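Local coordinates for GTP-binding protein (Thermus thermophilus, PDB 2DBY), which binds GDP in this crystal form and probably acts as a ribosome-binding ATPase of the YchF/OLA1 subfamily of OBG-type GTPases, at residues V130-L135 with G177-T182; V204-N209 with R229-E234; W329-E334 with R344-L349. All coordinates share one frame; numbering follows the deposited sequence.

Interaction 1 of 3, residues V130-L135 with G177-T182; sequences VVETEL and GKPART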
loop_
_atom_site.group_PDB
_atom_site.type_symbol
_atom_site.label_atom_id
_atom_site.label_comp_id
_atom_site.label_asym_id
_atom_site.label_seq_id
_atom_site.Cartn_x
_atom_site.Cartn_y
_atom_site.Cartn_z
ATOM N N VAL A 130 5.723 -15.781 -14.868
ATOM C CA VAL A 130 7.173 -15.873 -14.709
ATOM C C VAL A 130 7.572 -15.405 -13.318
ATOM O O VAL A 130 8.307 -16.091 -12.612
ATOM C CB VAL A 130 7.945 -15.032 -15.773
ATOM C CG1 VAL A 130 9.424 -14.891 -15.361
ATOM C CG2 VAL A 130 7.855 -15.719 -17.138
ATOM N N VAL A 131 7.085 -14.235 -12.917
ATOM C CA VAL A 131 7.429 -13.744 -11.594
ATOM C C VAL A 131 6.845 -14.632 -10.510
ATOM O O VAL A 131 7.540 -15.006 -9.570
ATOM C CB VAL A 131 6.927 -12.289 -11.389
ATOM C CG1 VAL A 131 7.070 -11.874 -9.914
ATOM C CG2 VAL A 131 7.736 -11.360 -12.292
ATOM N N GLU A 132 5.573 -14.975 -10.662
ATOM C CA GLU A 132 4.871 -15.778 -9.669
ATOM C C GLU A 132 5.565 -17.123 -9.498
ATOM O O GLU A 132 5.704 -17.611 -8.383
ATOM C CB GLU A 132 3.413 -15.943 -10.088
ATOM C CG GLU A 132 2.542 -16.827 -9.203
ATOM C CD GLU A 132 2.382 -16.343 -7.778
ATOM O OE1 GLU A 132 2.455 -15.117 -7.522
ATOM O OE2 GLU A 132 2.146 -17.211 -6.905
ATOM N N THR A 133 6.005 -17.721 -10.597
ATOM C CA THR A 133 6.706 -19.009 -10.506
ATOM C C THR A 133 7.970 -18.904 -9.631
ATOM O O THR A 133 8.200 -19.752 -8.766
ATOM C CB THR A 133 7.005 -19.524 -11.916
ATOM O OG1 THR A 133 5.763 -19.999 -12.465
ATOM C CG2 THR A 133 8.037 -20.662 -11.901
ATOM N N GLU A 134 8.770 -17.852 -9.811
ATOM C CA GLU A 134 9.963 -17.690 -8.980
ATOM C C GLU A 134 9.591 -17.483 -7.494
ATOM O O GLU A 134 10.265 -17.984 -6.581
ATOM C CB GLU A 134 10.808 -16.498 -9.463
ATOM C CG GLU A 134 11.418 -16.669 -10.882
ATOM C CD GLU A 134 12.120 -18.012 -11.089
ATOM O OE1 GLU A 134 11.549 -18.872 -11.800
ATOM O OE2 GLU A 134 13.231 -18.207 -10.545
ATOM N N LEU A 135 8.518 -16.739 -7.233
ATOM C CA LEU A 135 8.127 -16.523 -5.827
ATOM C C LEU A 135 7.632 -17.833 -5.188
ATOM O O LEU A 135 7.893 -18.107 -4.008
ATOM C CB LEU A 135 7.019 -15.469 -5.720
ATOM C CG LEU A 135 7.334 -14.091 -6.324
ATOM C CD1 LEU A 135 6.195 -13.129 -5.970
ATOM C CD2 LEU A 135 8.644 -13.562 -5.759
ATOM N N GLY A 177 0.572 -24.807 -7.394
ATOM C CA GLY A 177 0.888 -23.596 -8.139
ATOM C C GLY A 177 0.062 -22.384 -7.727
ATOM O O GLY A 177 -0.022 -21.404 -8.468
ATOM N N LYS A 178 -0.551 -22.444 -6.546
ATOM C CA LYS A 178 -1.394 -21.341 -6.060
ATOM C C LYS A 178 -0.678 -20.502 -4.990
ATOM O O LYS A 178 0.037 -21.025 -4.137
ATOM C CB LYS A 178 -2.713 -21.899 -5.527
ATOM C CG LYS A 178 -3.471 -22.635 -6.656
ATOM C CD LYS A 178 -4.426 -23.669 -6.134
ATOM C CE LYS A 178 -4.879 -24.582 -7.296
ATOM N NZ LYS A 178 -5.803 -25.643 -6.810
ATOM N N PRO A 179 -0.872 -19.189 -5.012
ATOM C CA PRO A 179 -0.199 -18.328 -4.029
ATOM C C PRO A 179 -0.759 -18.381 -2.621
ATOM O O PRO A 179 -1.957 -18.586 -2.440
ATOM C CB PRO A 179 -0.347 -16.930 -4.638
ATOM C CG PRO A 179 -1.703 -17.036 -5.355
ATOM C CD PRO A 179 -1.745 -18.422 -5.926
ATOM N N ALA A 180 0.093 -18.132 -1.626
ATOM C CA ALA A 180 -0.366 -18.164 -0.249
ATOM C C ALA A 180 -1.469 -17.123 -0.024
ATOM O O ALA A 180 -2.361 -17.336 0.791
ATOM C CB ALA A 180 0.803 -17.930 0.739
ATOM N N ARG A 181 -1.464 -16.037 -0.798
ATOM C CA ARG A 181 -2.458 -14.993 -0.567
ATOM C C ARG A 181 -3.911 -15.432 -0.840
ATOM O O ARG A 181 -4.839 -14.808 -0.306
ATOM C CB ARG A 181 -2.123 -13.725 -1.384
ATOM C CG ARG A 181 -2.540 -13.793 -2.878
ATOM C CD ARG A 181 -1.880 -12.616 -3.662
ATOM N NE ARG A 181 -0.459 -12.855 -3.963
ATOM C CZ ARG A 181 0.003 -13.432 -5.070
ATOM N NH1 ARG A 181 -0.815 -13.844 -6.029
ATOM N NH2 ARG A 181 1.306 -13.616 -5.227
ATOM N N THR A 182 -4.108 -16.490 -1.625
ATOM C CA THR A 182 -5.475 -16.969 -1.893
ATOM C C THR A 182 -5.890 -18.124 -0.994
ATOM O O THR A 182 -6.986 -18.665 -1.144
ATOM C CB THR A 182 -5.689 -17.424 -3.340
ATOM O OG1 THR A 182 -4.727 -18.427 -3.702
ATOM C CG2 THR A 182 -5.602 -16.219 -4.305
#

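Interaction 2 of 3, residues V204-N209 with R229-E234; sequences VIYVAN and RKALEE. With GDP (guanosine-5'-diphosphate), chain B.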
loop_
_atom_site.group_PDB
_atom_site.type_symbol
_atom_site.label_atom_id
_atom_site.label_comp_id
_atom_site.label_asym_id
_atom_site.label_seq_id
_atom_site.Cartn_x
_atom_site.Cartn_y
_atom_site.Cartn_z
ATOM N N VAL A 204 -1.028 -8.355 -3.953
ATOM C CA VAL A 204 -0.517 -8.013 -5.283
ATOM C C VAL A 204 -1.475 -7.125 -6.047
ATOM O O VAL A 204 -2.709 -7.292 -5.934
ATOM C CB VAL A 204 -0.302 -9.285 -6.147
ATOM C CG1 VAL A 204 -0.043 -8.876 -7.616
ATOM C CG2 VAL A 204 0.868 -10.111 -5.622
ATOM N N ILE A 205 -0.902 -6.161 -6.774
ATOM C CA ILE A 205 -1.670 -5.282 -7.665
ATOM C C ILE A 205 -1.113 -5.526 -9.070
ATOM O O ILE A 205 0.091 -5.471 -9.266
ATOM C CB ILE A 205 -1.424 -3.789 -7.347
ATOM C CG1 ILE A 205 -1.874 -3.454 -5.932
ATOM C CG2 ILE A 205 -2.167 -2.900 -8.389
ATOM C CD1 ILE A 205 -1.192 -2.179 -5.411
ATOM N N TYR A 206 -1.963 -5.838 -10.044
ATOM C CA TYR A 206 -1.472 -6.002 -11.401
ATOM C C TYR A 206 -1.702 -4.613 -11.995
ATOM O O TYR A 206 -2.831 -4.118 -11.969
ATOM C CB TYR A 206 -2.321 -7.004 -12.178
ATOM C CG TYR A 206 -2.013 -8.465 -11.916
ATOM C CD1 TYR A 206 -2.928 -9.445 -12.284
ATOM C CD2 TYR A 206 -0.823 -8.863 -11.336
ATOM C CE1 TYR A 206 -2.665 -10.792 -12.082
ATOM C CE2 TYR A 206 -0.535 -10.214 -11.125
ATOM C CZ TYR A 206 -1.473 -11.173 -11.507
ATOM O OH TYR A 206 -1.212 -12.512 -11.324
ATOM N N VAL A 207 -0.643 -3.992 -12.510
ATOM C CA VAL A 207 -0.754 -2.646 -13.082
ATOM C C VAL A 207 -0.775 -2.830 -14.595
ATOM O O VAL A 207 0.258 -3.113 -15.211
ATOM C CB VAL A 207 0.475 -1.779 -12.669
ATOM C CG1 VAL A 207 0.358 -0.382 -13.262
ATOM C CG2 VAL A 207 0.559 -1.692 -11.149
ATOM N N ALA A 208 -1.960 -2.715 -15.180
ATOM C CA ALA A 208 -2.103 -2.885 -16.633
ATOM C C ALA A 208 -1.699 -1.592 -17.321
ATOM O O ALA A 208 -2.415 -0.590 -17.226
ATOM C CB ALA A 208 -3.568 -3.247 -16.991
ATOM N N ASN A 209 -0.547 -1.609 -17.989
ATOM C CA ASN A 209 -0.049 -0.425 -18.702
ATOM C C ASN A 209 -0.701 -0.420 -20.079
ATOM O O ASN A 209 -0.533 -1.362 -20.856
ATOM C CB ASN A 209 1.473 -0.485 -18.835
ATOM C CG ASN A 209 2.063 0.821 -19.330
ATOM O OD1 ASN A 209 1.397 1.870 -19.313
ATOM N ND2 ASN A 209 3.306 0.778 -19.757
ATOM N N ARG A 229 -9.024 -11.356 -15.419
ATOM C CA ARG A 229 -9.344 -12.787 -15.226
ATOM C C ARG A 229 -8.275 -13.487 -14.369
ATOM O O ARG A 229 -8.600 -14.221 -13.410
ATOM C CB ARG A 229 -9.484 -13.463 -16.606
ATOM C CG ARG A 229 -9.571 -14.992 -16.623
ATOM C CD ARG A 229 -10.176 -15.475 -17.976
ATOM N NE ARG A 229 -9.528 -14.898 -19.170
ATOM C CZ ARG A 229 -8.348 -15.293 -19.651
ATOM N NH1 ARG A 229 -7.676 -16.261 -19.042
ATOM N NH2 ARG A 229 -7.839 -14.740 -20.755
ATOM N N LYS A 230 -7.005 -13.254 -14.704
ATOM C CA LYS A 230 -5.886 -13.833 -13.969
ATOM C C LYS A 230 -5.842 -13.263 -12.561
ATOM O O LYS A 230 -5.499 -13.969 -11.611
ATOM C CB LYS A 230 -4.555 -13.508 -14.652
ATOM C CG LYS A 230 -3.337 -14.054 -13.923
ATOM C CD LYS A 230 -3.222 -15.560 -14.092
ATOM C CE LYS A 230 -1.834 -16.070 -13.707
ATOM N NZ LYS A 230 -0.752 -15.437 -14.520
ATOM N N ALA A 231 -6.151 -11.981 -12.430
ATOM C CA ALA A 231 -6.148 -11.340 -11.114
ATOM C C ALA A 231 -7.120 -12.059 -10.182
ATOM O O ALA A 231 -6.835 -12.261 -8.988
ATOM C CB ALA A 231 -6.549 -9.851 -11.231
ATOM N N LEU A 232 -8.267 -12.455 -10.714
ATOM C CA LEU A 232 -9.254 -13.116 -9.861
ATOM C C LEU A 232 -8.721 -14.446 -9.350
ATOM O O LEU A 232 -8.967 -14.804 -8.196
ATOM C CB LEU A 232 -10.572 -13.324 -10.614
ATOM C CG LEU A 232 -11.765 -13.667 -9.729
ATOM C CD1 LEU A 232 -11.984 -12.525 -8.725
ATOM C CD2 LEU A 232 -13.016 -13.877 -10.602
ATOM N N GLU A 233 -7.961 -15.147 -10.190
ATOM C CA GLU A 233 -7.379 -16.439 -9.811
ATOM C C GLU A 233 -6.240 -16.279 -8.832
ATOM O O GLU A 233 -6.027 -17.122 -7.967
ATOM C CB GLU A 233 -6.843 -17.181 -11.034
ATOM C CG GLU A 233 -7.899 -17.515 -12.049
ATOM C CD GLU A 233 -7.345 -18.312 -13.202
ATOM O OE1 GLU A 233 -8.154 -18.851 -13.981
ATOM O OE2 GLU A 233 -6.105 -18.401 -13.334
ATOM N N GLU A 234 -5.502 -15.190 -8.964
ATOM C CA GLU A 234 -4.352 -14.949 -8.090
ATOM C C GLU A 234 -4.624 -14.090 -6.858
ATOM O O GLU A 234 -3.703 -13.835 -6.074
ATOM C CB GLU A 234 -3.222 -14.308 -8.923
ATOM C CG GLU A 234 -2.749 -15.191 -10.095
ATOM C CD GLU A 234 -2.301 -16.598 -9.659
ATOM O OE1 GLU A 234 -2.876 -17.594 -10.157
ATOM O OE2 GLU A 234 -1.384 -16.721 -8.832
HETATM P PB GDP B . 10.908 -1.129 -19.022
HETATM O O1B GDP B . 11.845 -2.010 -19.836
HETATM O O2B GDP B . 9.762 -2.006 -18.280
HETATM O O3B GDP B . 11.520 0.036 -18.248
HETATM O O3A GDP B . 10.047 -0.372 -20.192
HETATM P PA GDP B . 10.133 1.153 -20.716
HETATM O O1A GDP B . 9.839 2.080 -19.617
HETATM O O2A GDP B . 11.600 1.451 -21.306
HETATM O "O5'" GDP B . 9.025 1.351 -21.875
HETATM C "C5'" GDP B . 9.333 0.495 -22.981
HETATM C "C4'" GDP B . 8.774 1.136 -24.277
HETATM O "O4'" GDP B . 7.304 1.314 -24.227
HETATM C "C3'" GDP B . 9.296 2.536 -24.570
HETATM O "O3'" GDP B . 9.802 3.027 -25.810
HETATM C "C2'" GDP B . 8.269 3.437 -23.837
HETATM O "O2'" GDP B . 8.267 4.708 -24.530
HETATM C "C1'" GDP B . 6.975 2.769 -24.278
HETATM N N9 GDP B . 5.837 3.013 -23.344
HETATM C C8 GDP B . 5.840 2.849 -21.972
HETATM N N7 GDP B . 4.670 3.141 -21.473
HETATM C C5 GDP B . 3.838 3.512 -22.482
HETATM C C6 GDP B . 2.465 3.927 -22.553
HETATM O O6 GDP B . 1.802 4.005 -21.545
HETATM N N1 GDP B . 1.919 4.236 -23.785
HETATM C C2 GDP B . 2.686 4.143 -24.932
HETATM N N2 GDP B . 2.121 4.453 -26.142
HETATM N N3 GDP B . 3.968 3.757 -24.882
HETATM C C4 GDP B . 4.576 3.437 -23.697
#

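Interaction 3 of 3, residues W329-E334 with R344-L349; sequences WDKLVE and RGWVRL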
loop_
_atom_site.group_PDB
_atom_site.type_symbol
_atom_site.label_atom_id
_atom_site.label_comp_id
_atom_site.label_asym_id
_atom_site.label_seq_id
_atom_site.Cartn_x
_atom_site.Cartn_y
_atom_site.Cartn_z
ATOM N N TRP A 329 -13.856 13.292 10.749
ATOM C CA TRP A 329 -13.591 14.577 10.129
ATOM C C TRP A 329 -14.850 15.284 9.649
ATOM O O TRP A 329 -14.941 16.505 9.728
ATOM C CB TRP A 329 -12.638 14.414 8.932
ATOM C CG TRP A 329 -13.319 13.778 7.756
ATOM C CD1 TRP A 329 -13.526 12.441 7.551
ATOM C CD2 TRP A 329 -13.956 14.453 6.666
ATOM N NE1 TRP A 329 -14.251 12.240 6.411
ATOM C CE2 TRP A 329 -14.531 13.460 5.845
ATOM C CE3 TRP A 329 -14.106 15.802 6.306
ATOM C CZ2 TRP A 329 -15.245 13.767 4.685
ATOM C CZ3 TRP A 329 -14.822 16.106 5.138
ATOM C CH2 TRP A 329 -15.377 15.089 4.352
ATOM N N ASP A 330 -15.809 14.517 9.145
ATOM C CA ASP A 330 -17.025 15.111 8.611
ATOM C C ASP A 330 -17.872 15.762 9.697
ATOM O O ASP A 330 -18.563 16.752 9.442
ATOM C CB ASP A 330 -17.857 14.069 7.869
ATOM C CG ASP A 330 -18.088 12.824 8.686
ATOM O OD1 ASP A 330 -19.237 12.338 8.740
ATOM O OD2 ASP A 330 -17.118 12.321 9.268
ATOM N N LYS A 331 -17.803 15.212 10.905
ATOM C CA LYS A 331 -18.571 15.766 12.017
ATOM C C LYS A 331 -17.857 17.002 12.555
ATOM O O LYS A 331 -18.499 17.926 13.063
ATOM C CB LYS A 331 -18.744 14.720 13.131
ATOM C CG LYS A 331 -19.489 13.464 12.717
ATOM C CD LYS A 331 -20.852 13.750 12.105
ATOM C CE LYS A 331 -21.841 14.349 13.114
ATOM N NZ LYS A 331 -23.171 14.632 12.476
ATOM N N LEU A 332 -16.528 17.031 12.470
ATOM C CA LEU A 332 -15.810 18.214 12.927
ATOM C C LEU A 332 -16.147 19.344 11.941
ATOM O O LEU A 332 -16.352 20.500 12.328
ATOM C CB LEU A 332 -14.291 17.972 12.947
ATOM C CG LEU A 332 -13.413 19.098 13.504
ATOM C CD1 LEU A 332 -13.910 19.504 14.915
ATOM C CD2 LEU A 332 -11.948 18.611 13.567
ATOM N N VAL A 333 -16.182 19.009 10.655
ATOM C CA VAL A 333 -16.505 20.010 9.637
ATOM C C VAL A 333 -17.962 20.471 9.813
ATOM O O VAL A 333 -18.254 21.670 9.749
ATOM C CB VAL A 333 -16.322 19.435 8.208
ATOM C CG1 VAL A 333 -16.849 20.416 7.150
ATOM C CG2 VAL A 333 -14.816 19.171 7.956
ATOM N N GLU A 334 -18.865 19.521 10.013
ATOM C CA GLU A 334 -20.281 19.868 10.172
ATOM C C GLU A 334 -20.501 20.770 11.385
ATOM O O GLU A 334 -21.321 21.694 11.341
ATOM C CB GLU A 334 -21.137 18.611 10.309
ATOM C CG GLU A 334 -22.638 18.926 10.446
ATOM C CD GLU A 334 -23.487 17.674 10.493
ATOM O OE1 GLU A 334 -24.735 17.797 10.533
ATOM O OE2 GLU A 334 -22.914 16.563 10.485
ATOM N N ARG A 344 -21.727 20.332 20.742
ATOM C CA ARG A 344 -22.684 19.453 20.079
ATOM C C ARG A 344 -22.569 18.037 20.650
ATOM O O ARG A 344 -23.392 17.172 20.362
ATOM C CB ARG A 344 -22.412 19.414 18.575
ATOM C CG ARG A 344 -22.882 20.633 17.784
ATOM C CD ARG A 344 -24.306 20.439 17.291
ATOM N NE ARG A 344 -24.495 21.047 15.979
ATOM C CZ ARG A 344 -25.251 20.520 15.022
ATOM N NH1 ARG A 344 -25.891 19.378 15.237
ATOM N NH2 ARG A 344 -25.346 21.116 13.838
ATOM N N GLY A 345 -21.546 17.800 21.463
ATOM C CA GLY A 345 -21.375 16.474 22.025
ATOM C C GLY A 345 -20.923 15.454 20.984
ATOM O O GLY A 345 -21.295 14.272 21.045
ATOM N N TRP A 346 -20.115 15.900 20.025
ATOM C CA TRP A 346 -19.630 15.003 18.978
ATOM C C TRP A 346 -18.176 14.593 19.183
ATOM O O TRP A 346 -17.653 13.736 18.455
ATOM C CB TRP A 346 -19.779 15.658 17.597
ATOM C CG TRP A 346 -21.206 15.769 17.122
ATOM C CD1 TRP A 346 -22.294 15.111 17.629
ATOM C CD2 TRP A 346 -21.687 16.546 16.021
ATOM N NE1 TRP A 346 -23.419 15.432 16.910
ATOM C CE2 TRP A 346 -23.077 16.311 15.916
ATOM C CE3 TRP A 346 -21.082 17.420 15.112
ATOM C CZ2 TRP A 346 -23.870 16.915 14.935
ATOM C CZ3 TRP A 346 -21.870 18.025 14.134
ATOM C CH2 TRP A 346 -23.252 17.766 14.054
ATOM N N VAL A 347 -17.515 15.199 20.162
ATOM C CA VAL A 347 -16.119 14.875 20.429
ATOM C C VAL A 347 -16.026 13.796 21.489
ATOM O O VAL A 347 -16.516 13.966 22.609
ATOM C CB VAL A 347 -15.331 16.112 20.893
ATOM C CG1 VAL A 347 -13.930 15.709 21.344
ATOM C CG2 VAL A 347 -15.250 17.134 19.742
ATOM N N ARG A 348 -15.394 12.680 21.134
ATOM C CA ARG A 348 -15.240 11.557 22.051
ATOM C C ARG A 348 -13.886 11.514 22.746
ATOM O O ARG A 348 -12.877 11.989 22.223
ATOM C CB ARG A 348 -15.453 10.234 21.305
ATOM C CG ARG A 348 -16.909 9.822 21.147
ATOM C CD ARG A 348 -17.168 9.138 19.808
ATOM N NE ARG A 348 -16.140 8.158 19.449
ATOM C CZ ARG A 348 -15.583 8.076 18.240
ATOM N NH1 ARG A 348 -15.959 8.917 17.285
ATOM N NH2 ARG A 348 -14.649 7.165 17.981
ATOM N N LEU A 349 -13.877 10.959 23.953
ATOM C CA LEU A 349 -12.638 10.803 24.689
ATOM C C LEU A 349 -12.418 9.296 24.608
ATOM O O LEU A 349 -13.201 8.519 25.157
ATOM C CB LEU A 349 -12.808 11.273 26.142
ATOM C CG LEU A 349 -12.983 12.790 26.317
ATOM C CD1 LEU A 349 -13.220 13.132 27.788
ATOM C CD2 LEU A 349 -11.742 13.516 25.801
HETATM O O HOH W 1 -25.603 20.378 10.681
#

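Interaction 1 of 3, residues V130-L135 with G177-T182
Glu132, on a turn of helix 124-156, and Pro179, in the loop that follows helix 161-175, mark the nearest approach of the two backbones, their CA atoms 8.0 Å apart, so side chains have to bridge most of the gap. Arg181 reaches back from the short 3-10 turn 180-182, and its NH2 donates to Glu132 OE1 at 3.0 Å, a nearly straight salt-bridge hydrogen bond with an N-H...O angle of 171°. The carboxylate oxygen lies in the guanidinium plane and is met on its syn side, yet the two planes stand 85° apart, a single-bond grip and not the flat two-bond pairing that arginine and glutamate can make. Glu132 extends from the helix with CG anti to the backbone N (chi1 177°) and then bends at chi2, which brings its other oxygen, OE2, to 3.4 Å from Pro179 CB. That same CB lies against one face of the guanidinium, offset toward its rim, so the proline touches both partners of the bridge. The long helical excursion between the segments, part of it predicted to be coiled coil, is an insertion within the OBG-type G domain, and the bridge joins its outgoing helix to the loop by which the chain returns. Gly177, with positive phi, closes helix 161-175 in a Schellman motif just before the loop. With Glu132 cut back to an alanine, NH2 of Arg181 is likely to lose its carboxylate mate, and a gap would open beside the proline ring. The other guanidinium nitrogens are held by backbone carbonyls, NH1 by that of Glu234 and NE by that of Lys202, two further bonds that limit how the group can turn.

Interaction 2 of 3, residues V204-N209 with R229-E234
Tyr206 accounts for more than half of the buried surface here, its ring reaching from strand 204-209 to Ala231 and Lys230 on helix 222-234. Strand and helix run almost exactly antiparallel, 173° between their directions and 9.7 Å between their axes, as expected where a helix crosses back over the sheet. These are the first two elements of a beta-alpha-beta unit completed by strand 237-241, in the nucleotide-binding domain. With CG anti to the carbonyl carbon (chi1 -80°), the tyrosine lays the CD1 and CE1 side of its ring along the helix: CD1 meets Ala231 CB at 3.8 Å, and CE1 lies 3.7 Å from Ala231 CA. The small alanine thus lets the ring come up to the helix backbone. Farther out, the Lys230 side chain crosses that of the tyrosine at about a right angle, its CG 3.7 Å from Tyr206 OH, while Glu234 brings CG to 3.3 Å from the same oxygen. Ala128 of helix 124-156 also touches the tyrosine. Although a hydroxyl, an ammonium and a carboxylate are all nearby, no hydrogen bond joins strand to helix; the charged residues contribute their methylenes, and the cohesion is essentially apolar.

Interaction 3 of 3, residues W329-E334 with R344-L349
Lys331 lies over one face of the Trp346 indole, in a compact example of a cation-pi contact. Its NZ is 3.7 Å from the centroid of the six-membered ring, 22° off the ring normal, and CE sits still more squarely above it, 3.5 Å from the same centroid and only 5° off the normal, a CH-pi contact. The lysine chain curls to get there, bending at both chi2 and chi3, and so folds back over the ring. Its backbone takes part too, Lys331 O coming within 3.3 Å of Trp346 CE3. Glu334, one turn on, approaches the far end of the indole with CD 3.6 Å from Trp346 CH2. Its OE2 accepts a salt-bridge hydrogen bond from Lys331 NZ at 2.8 Å, met from above the carboxylate plane, and this tether within the helix would help hold the ammonium over the ring.

On the opposite face of the indole lies Arg344, its CB over the centre, so lysine and arginine sandwich the tryptophan. Trp346 CH2 lies against one face of the Arg344 guanidinium, toward its rim, and a water that donates to Glu334 OE1 also links weakly to Arg344 NH2. Gly345, in the Schellman motif that ends helix 338-343, turns the chain between Arg344 and Trp346. Ile327 of strand 323-328 also touches the indole, placing this surface contact against the three-stranded antiparallel sheet of the C-terminal TGS domain, ubiquitin-like by family. Glu334 probably offsets part of the positive charge around the ring, while lysine and arginine methylenes pack on the indole's two faces.

Interactions 1 and 2 adjoin within the nucleotide-binding domain, their centres 12 Å apart, and share a seam at the end of helix 222-234: the hydrogen bond from Arg181 NH1 to Glu234 O, 2.9 Å long, joins the two contacts, and Pro179 CD packs 3.4 Å from Glu234 OE2. Strand 204-209 continues from this seam to the nucleotide, where Asn209 OD1 lies 3.1 Å from O6 of the GDP guanine and Asn209 ND2 is hydrogen-bonded to Val12 O of the P-loop. Interaction 1 itself lies away from the pocket. Interaction 3 stands apart on the other side of the chain's centre, its centre about 40 Å from that of interaction 2 and about 45 Å from that of interaction 1.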